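Local coordinates for protein 3'-5'-exonuclease (Saccharomyces cerevisiae, PDB 3E2V) that probably incises double-stranded DNA and degrades it from the 3' end, as a magnesium-binding TatD-type hydrolase, at residues S122-V127 with K174-V179; S280-E285 with R311-F316. All blocks are in the same frame, centred on the assembly; numbering follows the deposited sequence.

Contact 1: S122-V127 with K174-V179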
ATOM      1  N   SER A 122      14.597  13.010  20.315  1.00 23.04           N
ATOM      2  CA  SER A 122      15.198  14.334  20.208  1.00 23.19           C
ATOM      3  C   SER A 122      14.847  15.079  18.930  1.00 22.13           C
ATOM      4  O   SER A 122      15.007  16.294  18.850  1.00 21.84           O
ATOM      5  CB  SER A 122      16.724  14.215  20.268  1.00 23.29           C
ATOM      6  OG  SER A 122      17.240  13.678  19.058  1.00 26.90           O
ATOM      7  N   LEU A 123      14.372  14.357  17.920  1.00 21.31           N
ATOM      8  CA  LEU A 123      14.329  14.919  16.568  0.50 21.07           C
ATOM      9  C   LEU A 123      13.279  15.998  16.378  1.00 21.45           C
ATOM     10  O   LEU A 123      13.540  17.009  15.716  1.00 21.33           O
ATOM     11  CB  LEU A 123      14.165  13.818  15.515  0.50 20.98           C
ATOM     12  CG  LEU A 123      15.364  12.910  15.242  0.50 20.30           C
ATOM     13  CD1 LEU A 123      15.009  11.969  14.112  0.50 18.16           C
ATOM     14  CD2 LEU A 123      16.627  13.691  14.912  0.50 19.97           C
ATOM     15  N   TYR A 124      12.096  15.798  16.952  1.00 21.41           N
ATOM     16  CA  TYR A 124      11.024  16.767  16.742  1.00 22.11           C
ATOM     17  C   TYR A 124      11.422  18.161  17.208  1.00 22.22           C
ATOM     18  O   TYR A 124      11.287  19.129  16.461  1.00 21.52           O
ATOM     19  CB  TYR A 124       9.731  16.343  17.430  1.00 23.80           C
ATOM     20  CG  TYR A 124       8.608  17.306  17.145  1.00 25.94           C
ATOM     21  CD1 TYR A 124       8.212  17.558  15.836  1.00 27.14           C
ATOM     22  CD2 TYR A 124       7.947  17.966  18.173  1.00 27.41           C
ATOM     23  CE1 TYR A 124       7.196  18.444  15.551  1.00 28.74           C
ATOM     24  CE2 TYR A 124       6.908  18.863  17.894  1.00 27.98           C
ATOM     25  CZ  TYR A 124       6.540  19.085  16.579  1.00 27.67           C
ATOM     26  OH  TYR A 124       5.518  19.973  16.264  1.00 29.69           O
ATOM     27  N   ALA A 125      11.919  18.256  18.438  1.00 21.72           N
ATOM     28  CA  ALA A 125      12.291  19.556  18.989  1.00 22.13           C
ATOM     29  C   ALA A 125      13.384  20.205  18.150  1.00 22.65           C
ATOM     30  O   ALA A 125      13.394  21.424  17.994  1.00 23.44           O
ATOM     31  CB  ALA A 125      12.724  19.429  20.455  1.00 22.41           C
ATOM     32  N   LYS A 126      14.286  19.383  17.598  1.00 22.63           N
ATOM     33  CA  LYS A 126      15.392  19.879  16.768  1.00 24.20           C
ATOM     34  C   LYS A 126      14.892  20.404  15.422  1.00 23.70           C
ATOM     35  O   LYS A 126      15.392  21.406  14.918  1.00 24.36           O
ATOM     36  CB  LYS A 126      16.492  18.816  16.591  1.00 24.04           C
ATOM     37  CG  LYS A 126      17.284  18.536  17.895  1.00 25.84           C
ATOM     38  CD  LYS A 126      18.535  17.666  17.705  1.00 26.87           C
ATOM     39  CE  LYS A 126      18.234  16.221  17.266  1.00 30.92           C
ATOM     40  NZ  LYS A 126      19.391  15.282  17.532  1.00 32.49           N
ATOM     41  N   VAL A 127      13.895  19.733  14.850  1.00 23.48           N
ATOM     42  CA  VAL A 127      13.301  20.191  13.595  1.00 23.93           C
ATOM     43  C   VAL A 127      12.574  21.519  13.799  1.00 24.62           C
ATOM     44  O   VAL A 127      12.736  22.452  13.005  1.00 24.97           O
ATOM     45  CB  VAL A 127      12.327  19.127  13.016  1.00 23.37           C
ATOM     46  CG1 VAL A 127      11.521  19.700  11.861  1.00 23.94           C
ATOM     47  CG2 VAL A 127      13.101  17.897  12.559  1.00 23.29           C
ATOM     48  N   LYS A 174       5.979   9.711  17.838  1.00 14.96           N
ATOM     49  CA  LYS A 174       4.620  10.112  17.495  1.00 15.68           C
ATOM     50  C   LYS A 174       4.588  11.507  16.876  1.00 15.74           C
ATOM     51  O   LYS A 174       3.892  11.754  15.891  1.00 15.95           O
ATOM     52  CB  LYS A 174       3.721  10.054  18.741  1.00 15.84           C
ATOM     53  CG  LYS A 174       2.256  10.308  18.432  1.00 17.90           C
ATOM     54  CD  LYS A 174       1.347  10.070  19.646  1.00 17.69           C
ATOM     55  CE  LYS A 174       1.415  11.196  20.640  1.00 21.48           C
ATOM     56  NZ  LYS A 174       0.527  10.875  21.818  1.00 23.24           N
ATOM     57  N   GLU A 175       5.338  12.427  17.466  1.00 15.97           N
ATOM     58  CA  GLU A 175       5.316  13.812  16.998  1.00 16.58           C
ATOM     59  C   GLU A 175       5.882  13.911  15.570  1.00 16.21           C
ATOM     60  O   GLU A 175       5.342  14.634  14.704  1.00 16.61           O
ATOM     61  CB  GLU A 175       6.121  14.704  17.953  1.00 16.76           C
ATOM     62  CG  GLU A 175       5.553  14.850  19.384  1.00 20.25           C
ATOM     63  CD  GLU A 175       5.610  13.569  20.237  1.00 23.25           C
ATOM     64  OE1 GLU A 175       6.556  12.752  20.115  1.00 23.06           O
ATOM     65  OE2 GLU A 175       4.684  13.374  21.056  1.00 28.16           O
ATOM     66  N   MET A 176       6.961  13.179  15.302  1.00 15.56           N
ATOM     67  CA  MET A 176       7.540  13.191  13.952  1.00 15.11           C
ATOM     68  C   MET A 176       6.574  12.565  12.943  1.00 14.77           C
ATOM     69  O   MET A 176       6.443  13.052  11.811  1.00 14.91           O
ATOM     70  CB  MET A 176       8.874  12.467  13.929  1.00 15.09           C
ATOM     71  CG  MET A 176      10.052  13.281  14.507  1.00 16.43           C
ATOM     72  SD  MET A 176      10.663  14.649  13.451  1.00 12.51           S
ATOM     73  CE  MET A 176      11.223  13.736  12.010  1.00 19.65           C
ATOM     74  N   GLN A 177       5.886  11.502  13.354  1.00 13.93           N
ATOM     75  CA  GLN A 177       4.899  10.880  12.467  1.00 13.73           C
ATOM     76  C   GLN A 177       3.779  11.854  12.134  1.00 13.79           C
ATOM     77  O   GLN A 177       3.394  12.014  10.970  1.00 13.19           O
ATOM     78  CB  GLN A 177       4.317   9.614  13.090  1.00 13.21           C
ATOM     79  CG  GLN A 177       5.311   8.460  13.206  1.00 13.33           C
ATOM     80  CD  GLN A 177       4.633   7.158  13.599  1.00 14.03           C
ATOM     81  OE1 GLN A 177       3.428   6.970  13.356  1.00 14.47           O
ATOM     82  NE2 GLN A 177       5.404   6.245  14.182  1.00 14.23           N
ATOM     83  N   LYS A 178       3.218  12.488  13.156  1.00 14.65           N
ATOM     84  CA  LYS A 178       2.063  13.364  12.935  1.00 14.41           C
ATOM     85  C   LYS A 178       2.455  14.553  12.066  1.00 14.29           C
ATOM     86  O   LYS A 178       1.732  14.916  11.127  1.00 15.40           O
ATOM     87  CB  LYS A 178       1.488  13.838  14.275  1.00 14.80           C
ATOM     88  CG  LYS A 178       0.732  12.739  15.011  1.00 16.81           C
ATOM     89  CD  LYS A 178       0.455  13.137  16.470  1.00 21.14           C
ATOM     90  CE  LYS A 178      -0.662  14.137  16.601  1.00 26.21           C
ATOM     91  NZ  LYS A 178      -0.695  14.617  18.033  1.00 28.02           N
ATOM     92  N   VAL A 179       3.589  15.180  12.376  1.00 14.46           N
ATOM     93  CA  VAL A 179       3.986  16.368  11.613  1.00 15.14           C
ATOM     94  C   VAL A 179       4.217  16.056  10.128  1.00 14.27           C
ATOM     95  O   VAL A 179       3.731  16.781   9.253  1.00 14.57           O
ATOM     96  CB  VAL A 179       5.228  17.058  12.207  1.00 15.83           C
ATOM     97  CG1 VAL A 179       5.657  18.215  11.324  1.00 19.26           C
ATOM     98  CG2 VAL A 179       4.914  17.580  13.597  1.00 19.44           C
TER
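Leu123 meets the second helix through its root, CB standing 4.1 Å from SD of Met176, and the side chain also touches Asn95 in a loop. Methionine fits here: bent at chi2 and chi3, its flexible chain curls its sulfur in against the first helix. Tyr124 follows and carries most of the contact; its CA is the one nearest to the other segment, 5.7 Å from CA of Met176. With CG anti to the backbone N (chi1 -177°), the ring swings across the neighbouring helix and receives CB of Glu175 over one face, 3.9 Å from the ring centroid and 23° off the normal, a CH-pi contact offset toward the rim. Glu175 suits the spot because its aliphatic root can lie on an aromatic while the chain, bent at chi2, carries the carboxylate away from the ring. SD of Met176 lies near the ring plane at its edge, and Val179 also points toward the first helix, though its exact closeness to the ring is doubtful in the model. Were Tyr124 replaced by an alanine, CB of Glu175 would probably lose the aromatic face it lies on, and a gap would open between the helices.

The two helices, 118-129 and 174-187, belong to the helical surroundings of a TIM-type barrel, the second of them coming after barrel strand 156-165. Their short segments approach to 8.9 Å, axes inclined at 51°. One turn on from Leu123, Val127 sets CG2 4.2 Å from the same Met176 sulfur, and its side chain also rests on Ala98 in a loop.

Contact 2: S280-E285 with R311-F316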
ATOM      1  N   SER A 280      -5.479  -8.953   7.127  1.00 13.76           N
ATOM      2  CA  SER A 280      -6.815  -8.483   7.469  1.00 14.50           C
ATOM      3  C   SER A 280      -7.781  -9.629   7.771  1.00 14.41           C
ATOM      4  O   SER A 280      -8.940  -9.354   8.086  1.00 15.24           O
ATOM      5  CB  SER A 280      -7.416  -7.730   6.272  1.00 14.43           C
ATOM      6  OG  SER A 280      -6.540  -6.716   5.810  1.00 14.34           O
ATOM      7  N   LEU A 281      -7.331 -10.885   7.627  1.00 14.63           N
ATOM      8  CA  LEU A 281      -8.236 -12.063   7.630  1.00 14.60           C
ATOM      9  C   LEU A 281      -7.764 -13.161   8.607  1.00 15.43           C
ATOM     10  O   LEU A 281      -8.163 -14.337   8.491  1.00 15.45           O
ATOM     11  CB  LEU A 281      -8.378 -12.623   6.192  1.00 14.14           C
ATOM     12  CG  LEU A 281      -8.864 -11.651   5.094  1.00 15.55           C
ATOM     13  CD1 LEU A 281      -8.573 -12.247   3.717  1.00 15.47           C
ATOM     14  CD2 LEU A 281     -10.346 -11.355   5.277  1.00 15.44           C
ATOM     15  N   ARG A 282      -6.912 -12.792   9.567  1.00 16.18           N
ATOM     16  CA  ARG A 282      -6.221 -13.794  10.387  1.00 17.16           C
ATOM     17  C   ARG A 282      -7.068 -14.406  11.480  1.00 17.75           C
ATOM     18  O   ARG A 282      -6.958 -15.607  11.747  1.00 17.71           O
ATOM     19  CB  ARG A 282      -4.934 -13.214  10.972  1.00 17.98           C
ATOM     20  CG  ARG A 282      -3.808 -13.160   9.939  1.00 18.85           C
ATOM     21  CD  ARG A 282      -2.545 -12.586  10.513  1.00 24.04           C
ATOM     22  NE  ARG A 282      -2.752 -11.184  10.849  1.00 26.69           N
ATOM     23  CZ  ARG A 282      -1.778 -10.313  11.072  1.00 29.39           C
ATOM     24  NH1 ARG A 282      -0.508 -10.695  10.992  1.00 29.47           N
ATOM     25  NH2 ARG A 282      -2.090  -9.058  11.378  1.00 29.60           N
ATOM     26  N   THR A 283      -7.896 -13.594  12.128  1.00 18.13           N
ATOM     27  CA  THR A 283      -8.728 -14.094  13.231  1.00 18.96           C
ATOM     28  C   THR A 283     -10.214 -14.032  12.903  1.00 18.87           C
ATOM     29  O   THR A 283     -10.633 -13.341  11.966  1.00 17.64           O
ATOM     30  CB  THR A 283      -8.524 -13.257  14.497  1.00 18.88           C
ATOM     31  OG1 THR A 283      -9.113 -11.963  14.296  1.00 21.08           O
ATOM     32  CG2 THR A 283      -7.046 -13.105  14.830  1.00 20.35           C
ATOM     33  N   GLU A 284     -11.039 -14.719  13.692  1.00 19.33           N
ATOM     34  CA  GLU A 284     -12.490 -14.629  13.485  1.00 20.57           C
ATOM     35  C   GLU A 284     -13.005 -13.187  13.646  1.00 20.07           C
ATOM     36  O   GLU A 284     -13.890 -12.755  12.901  1.00 20.11           O
ATOM     37  CB  GLU A 284     -13.252 -15.607  14.388  1.00 22.07           C
ATOM     38  CG  GLU A 284     -13.382 -16.992  13.779  1.00 25.75           C
ATOM     39  CD  GLU A 284     -14.322 -17.891  14.570  1.00 31.97           C
ATOM     40  OE1 GLU A 284     -15.090 -17.371  15.412  1.00 34.69           O
ATOM     41  OE2 GLU A 284     -14.290 -19.120  14.340  1.00 33.64           O
ATOM     42  N   GLU A 285     -12.419 -12.438  14.582  1.00 20.05           N
ATOM     43  CA  GLU A 285     -12.743 -11.012  14.733  1.00 21.28           C
ATOM     44  C   GLU A 285     -12.444 -10.240  13.451  1.00 19.67           C
ATOM     45  O   GLU A 285     -13.284  -9.460  12.994  1.00 19.00           O
ATOM     46  CB  GLU A 285     -12.013 -10.381  15.925  1.00 21.69           C
ATOM     47  CG  GLU A 285     -12.336  -8.893  16.137  1.00 23.78           C
ATOM     48  CD  GLU A 285     -11.382  -8.189  17.098  1.00 24.88           C
ATOM     49  OE1 GLU A 285     -10.478  -8.852  17.684  1.00 27.19           O
ATOM     50  OE2 GLU A 285     -11.537  -6.953  17.257  1.00 30.13           O
ATOM     51  N   ARG A 311      -2.457 -21.873   7.493  1.00 16.45           N
ATOM     52  CA  ARG A 311      -3.378 -22.861   8.031  1.00 17.14           C
ATOM     53  C   ARG A 311      -3.863 -22.536   9.439  1.00 16.87           C
ATOM     54  O   ARG A 311      -4.944 -22.954   9.837  1.00 16.78           O
ATOM     55  CB  ARG A 311      -2.744 -24.265   7.987  1.00 16.77           C
ATOM     56  CG  ARG A 311      -2.702 -24.824   6.576  1.00 17.51           C
ATOM     57  CD  ARG A 311      -1.888 -26.115   6.469  1.00 18.22           C
ATOM     58  NE  ARG A 311      -1.893 -26.630   5.099  1.00 19.56           N
ATOM     59  CZ  ARG A 311      -0.980 -26.297   4.193  1.00 20.65           C
ATOM     60  NH1 ARG A 311      -0.003 -25.464   4.533  1.00 23.21           N
ATOM     61  NH2 ARG A 311      -1.026 -26.792   2.965  1.00 22.05           N
ATOM     62  N   THR A 312      -3.065 -21.762  10.173  1.00 17.71           N
ATOM     63  CA  THR A 312      -3.396 -21.320  11.520  1.00 18.93           C
ATOM     64  C   THR A 312      -4.245 -20.041  11.557  1.00 19.03           C
ATOM     65  O   THR A 312      -4.478 -19.473  12.640  1.00 20.85           O
ATOM     66  CB  THR A 312      -2.116 -21.075  12.328  1.00 19.62           C
ATOM     67  OG1 THR A 312      -1.242 -20.194  11.598  1.00 22.00           O
ATOM     68  CG2 THR A 312      -1.387 -22.402  12.599  1.00 20.89           C
ATOM     69  N   HIS A 313      -4.682 -19.569  10.387  1.00 17.65           N
ATOM     70  CA  HIS A 313      -5.548 -18.381  10.287  1.00 16.74           C
ATOM     71  C   HIS A 313      -7.009 -18.776  10.101  1.00 16.46           C
ATOM     72  O   HIS A 313      -7.299 -19.798   9.459  1.00 15.47           O
ATOM     73  CB  HIS A 313      -5.109 -17.502   9.102  1.00 16.36           C
ATOM     74  CG  HIS A 313      -3.740 -16.916   9.257  1.00 15.32           C
ATOM     75  ND1 HIS A 313      -3.032 -16.383   8.197  1.00 16.37           N
ATOM     76  CD2 HIS A 313      -2.949 -16.774  10.350  1.00 16.72           C
ATOM     77  CE1 HIS A 313      -1.869 -15.930   8.634  1.00 16.93           C
ATOM     78  NE2 HIS A 313      -1.786 -16.166   9.934  1.00 17.30           N
ATOM     79  N   ALA A 314      -7.926 -17.949  10.604  1.00 15.89           N
ATOM     80  CA  ALA A 314      -9.363 -18.240  10.464  1.00 16.44           C
ATOM     81  C   ALA A 314      -9.803 -18.274   8.998  1.00 16.67           C
ATOM     82  O   ALA A 314     -10.792 -18.921   8.648  1.00 17.39           O
ATOM     83  CB  ALA A 314     -10.181 -17.250  11.226  1.00 16.82           C
ATOM     84  N   SER A 315      -9.048 -17.593   8.138  1.00 15.91           N
ATOM     85  CA  SER A 315      -9.297 -17.561   6.714  1.00 16.16           C
ATOM     86  C   SER A 315      -9.094 -18.914   6.012  1.00 15.86           C
ATOM     87  O   SER A 315      -9.703 -19.161   4.961  1.00 16.19           O
ATOM     88  CB  SER A 315      -8.344 -16.537   6.097  1.00 15.62           C
ATOM     89  OG  SER A 315      -7.020 -16.803   6.526  1.00 15.97           O
ATOM     90  N   PHE A 316      -8.211 -19.760   6.547  1.00 16.23           N
ATOM     91  CA  PHE A 316      -7.808 -20.952   5.809  1.00 16.97           C
ATOM     92  C   PHE A 316      -8.966 -21.874   5.496  1.00 17.65           C
ATOM     93  O   PHE A 316      -8.975 -22.500   4.437  1.00 17.84           O
ATOM     94  CB  PHE A 316      -6.705 -21.765   6.500  1.00 16.49           C
ATOM     95  CG  PHE A 316      -6.090 -22.786   5.590  1.00 17.43           C
ATOM     96  CD1 PHE A 316      -5.097 -22.416   4.685  1.00 19.00           C
ATOM     97  CD2 PHE A 316      -6.518 -24.112   5.601  1.00 17.41           C
ATOM     98  CE1 PHE A 316      -4.540 -23.351   3.804  1.00 19.10           C
ATOM     99  CE2 PHE A 316      -5.972 -25.035   4.719  1.00 16.76           C
ATOM    100  CZ  PHE A 316      -4.973 -24.657   3.831  1.00 19.34           C
TER
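Arg282 lays the aliphatic part of its side chain over the imidazole of His313, with CG 3.5 Å from the ring centroid and only 5° off the normal. This CH-pi contact is centred on the ring, and Arg282 CD lies 3.7 Å from His313 NE2. Each side chain has CG anti to its own carbonyl carbon, which helps the two run alongside each other in the same direction. The arginine chain bends at chi3 and the guanidinium stands nearly perpendicular to the ring, 88° between planes; it is the methylenes that touch the imidazole, while Arg282 NE makes a weak hydrogen bond to Cys279 O.

Beneath this pair the backbones join. Ala314 N donates to Arg282 O at 2.8 Å, nearly straight at 172°, and a weak bond runs from Ser315 N to Leu281 O. The contact thus ties the loop after barrel strand 272-276 to the loop after the last strand, 298-300, in the TIM-type barrel; the side chain of Arg282 lies about 9 Å from that of Asp303, a magnesium ligand. A type I turn from His313 to Phe316 presents both amides. Thr283 is the N-cap of helix 284-291, its OG1 accepting from Asn286 N. Alanine is small enough for CB of Ala314 to sit 3.6 Å from Glu284 N, against the start of that helix. Farther inward, Ser315 CB meets Leu281 CB at 3.9 Å, and Val368 of helix 362-373 touches both side chains.

Both contacts are partly buried and lie at the periphery of one barrel domain, their centres 36 Å apart and their nearest atoms about 17 Å apart; they share no helix or strand. Contact 1 joins two helices mainly through side chains, with no hydrogen bond between its segments, and half of its touching residues are buried. Contact 2 joins loop segments, one leading into a helix, and relies on backbone amides and carbonyls as well as side chains; more of its touching residues are exposed. Each uses a methylene over an aromatic face, from glutamate in contact 1 and arginine in contact 2. Contact 2 lies nearer the magnesium site, whereas contact 1 is away from it.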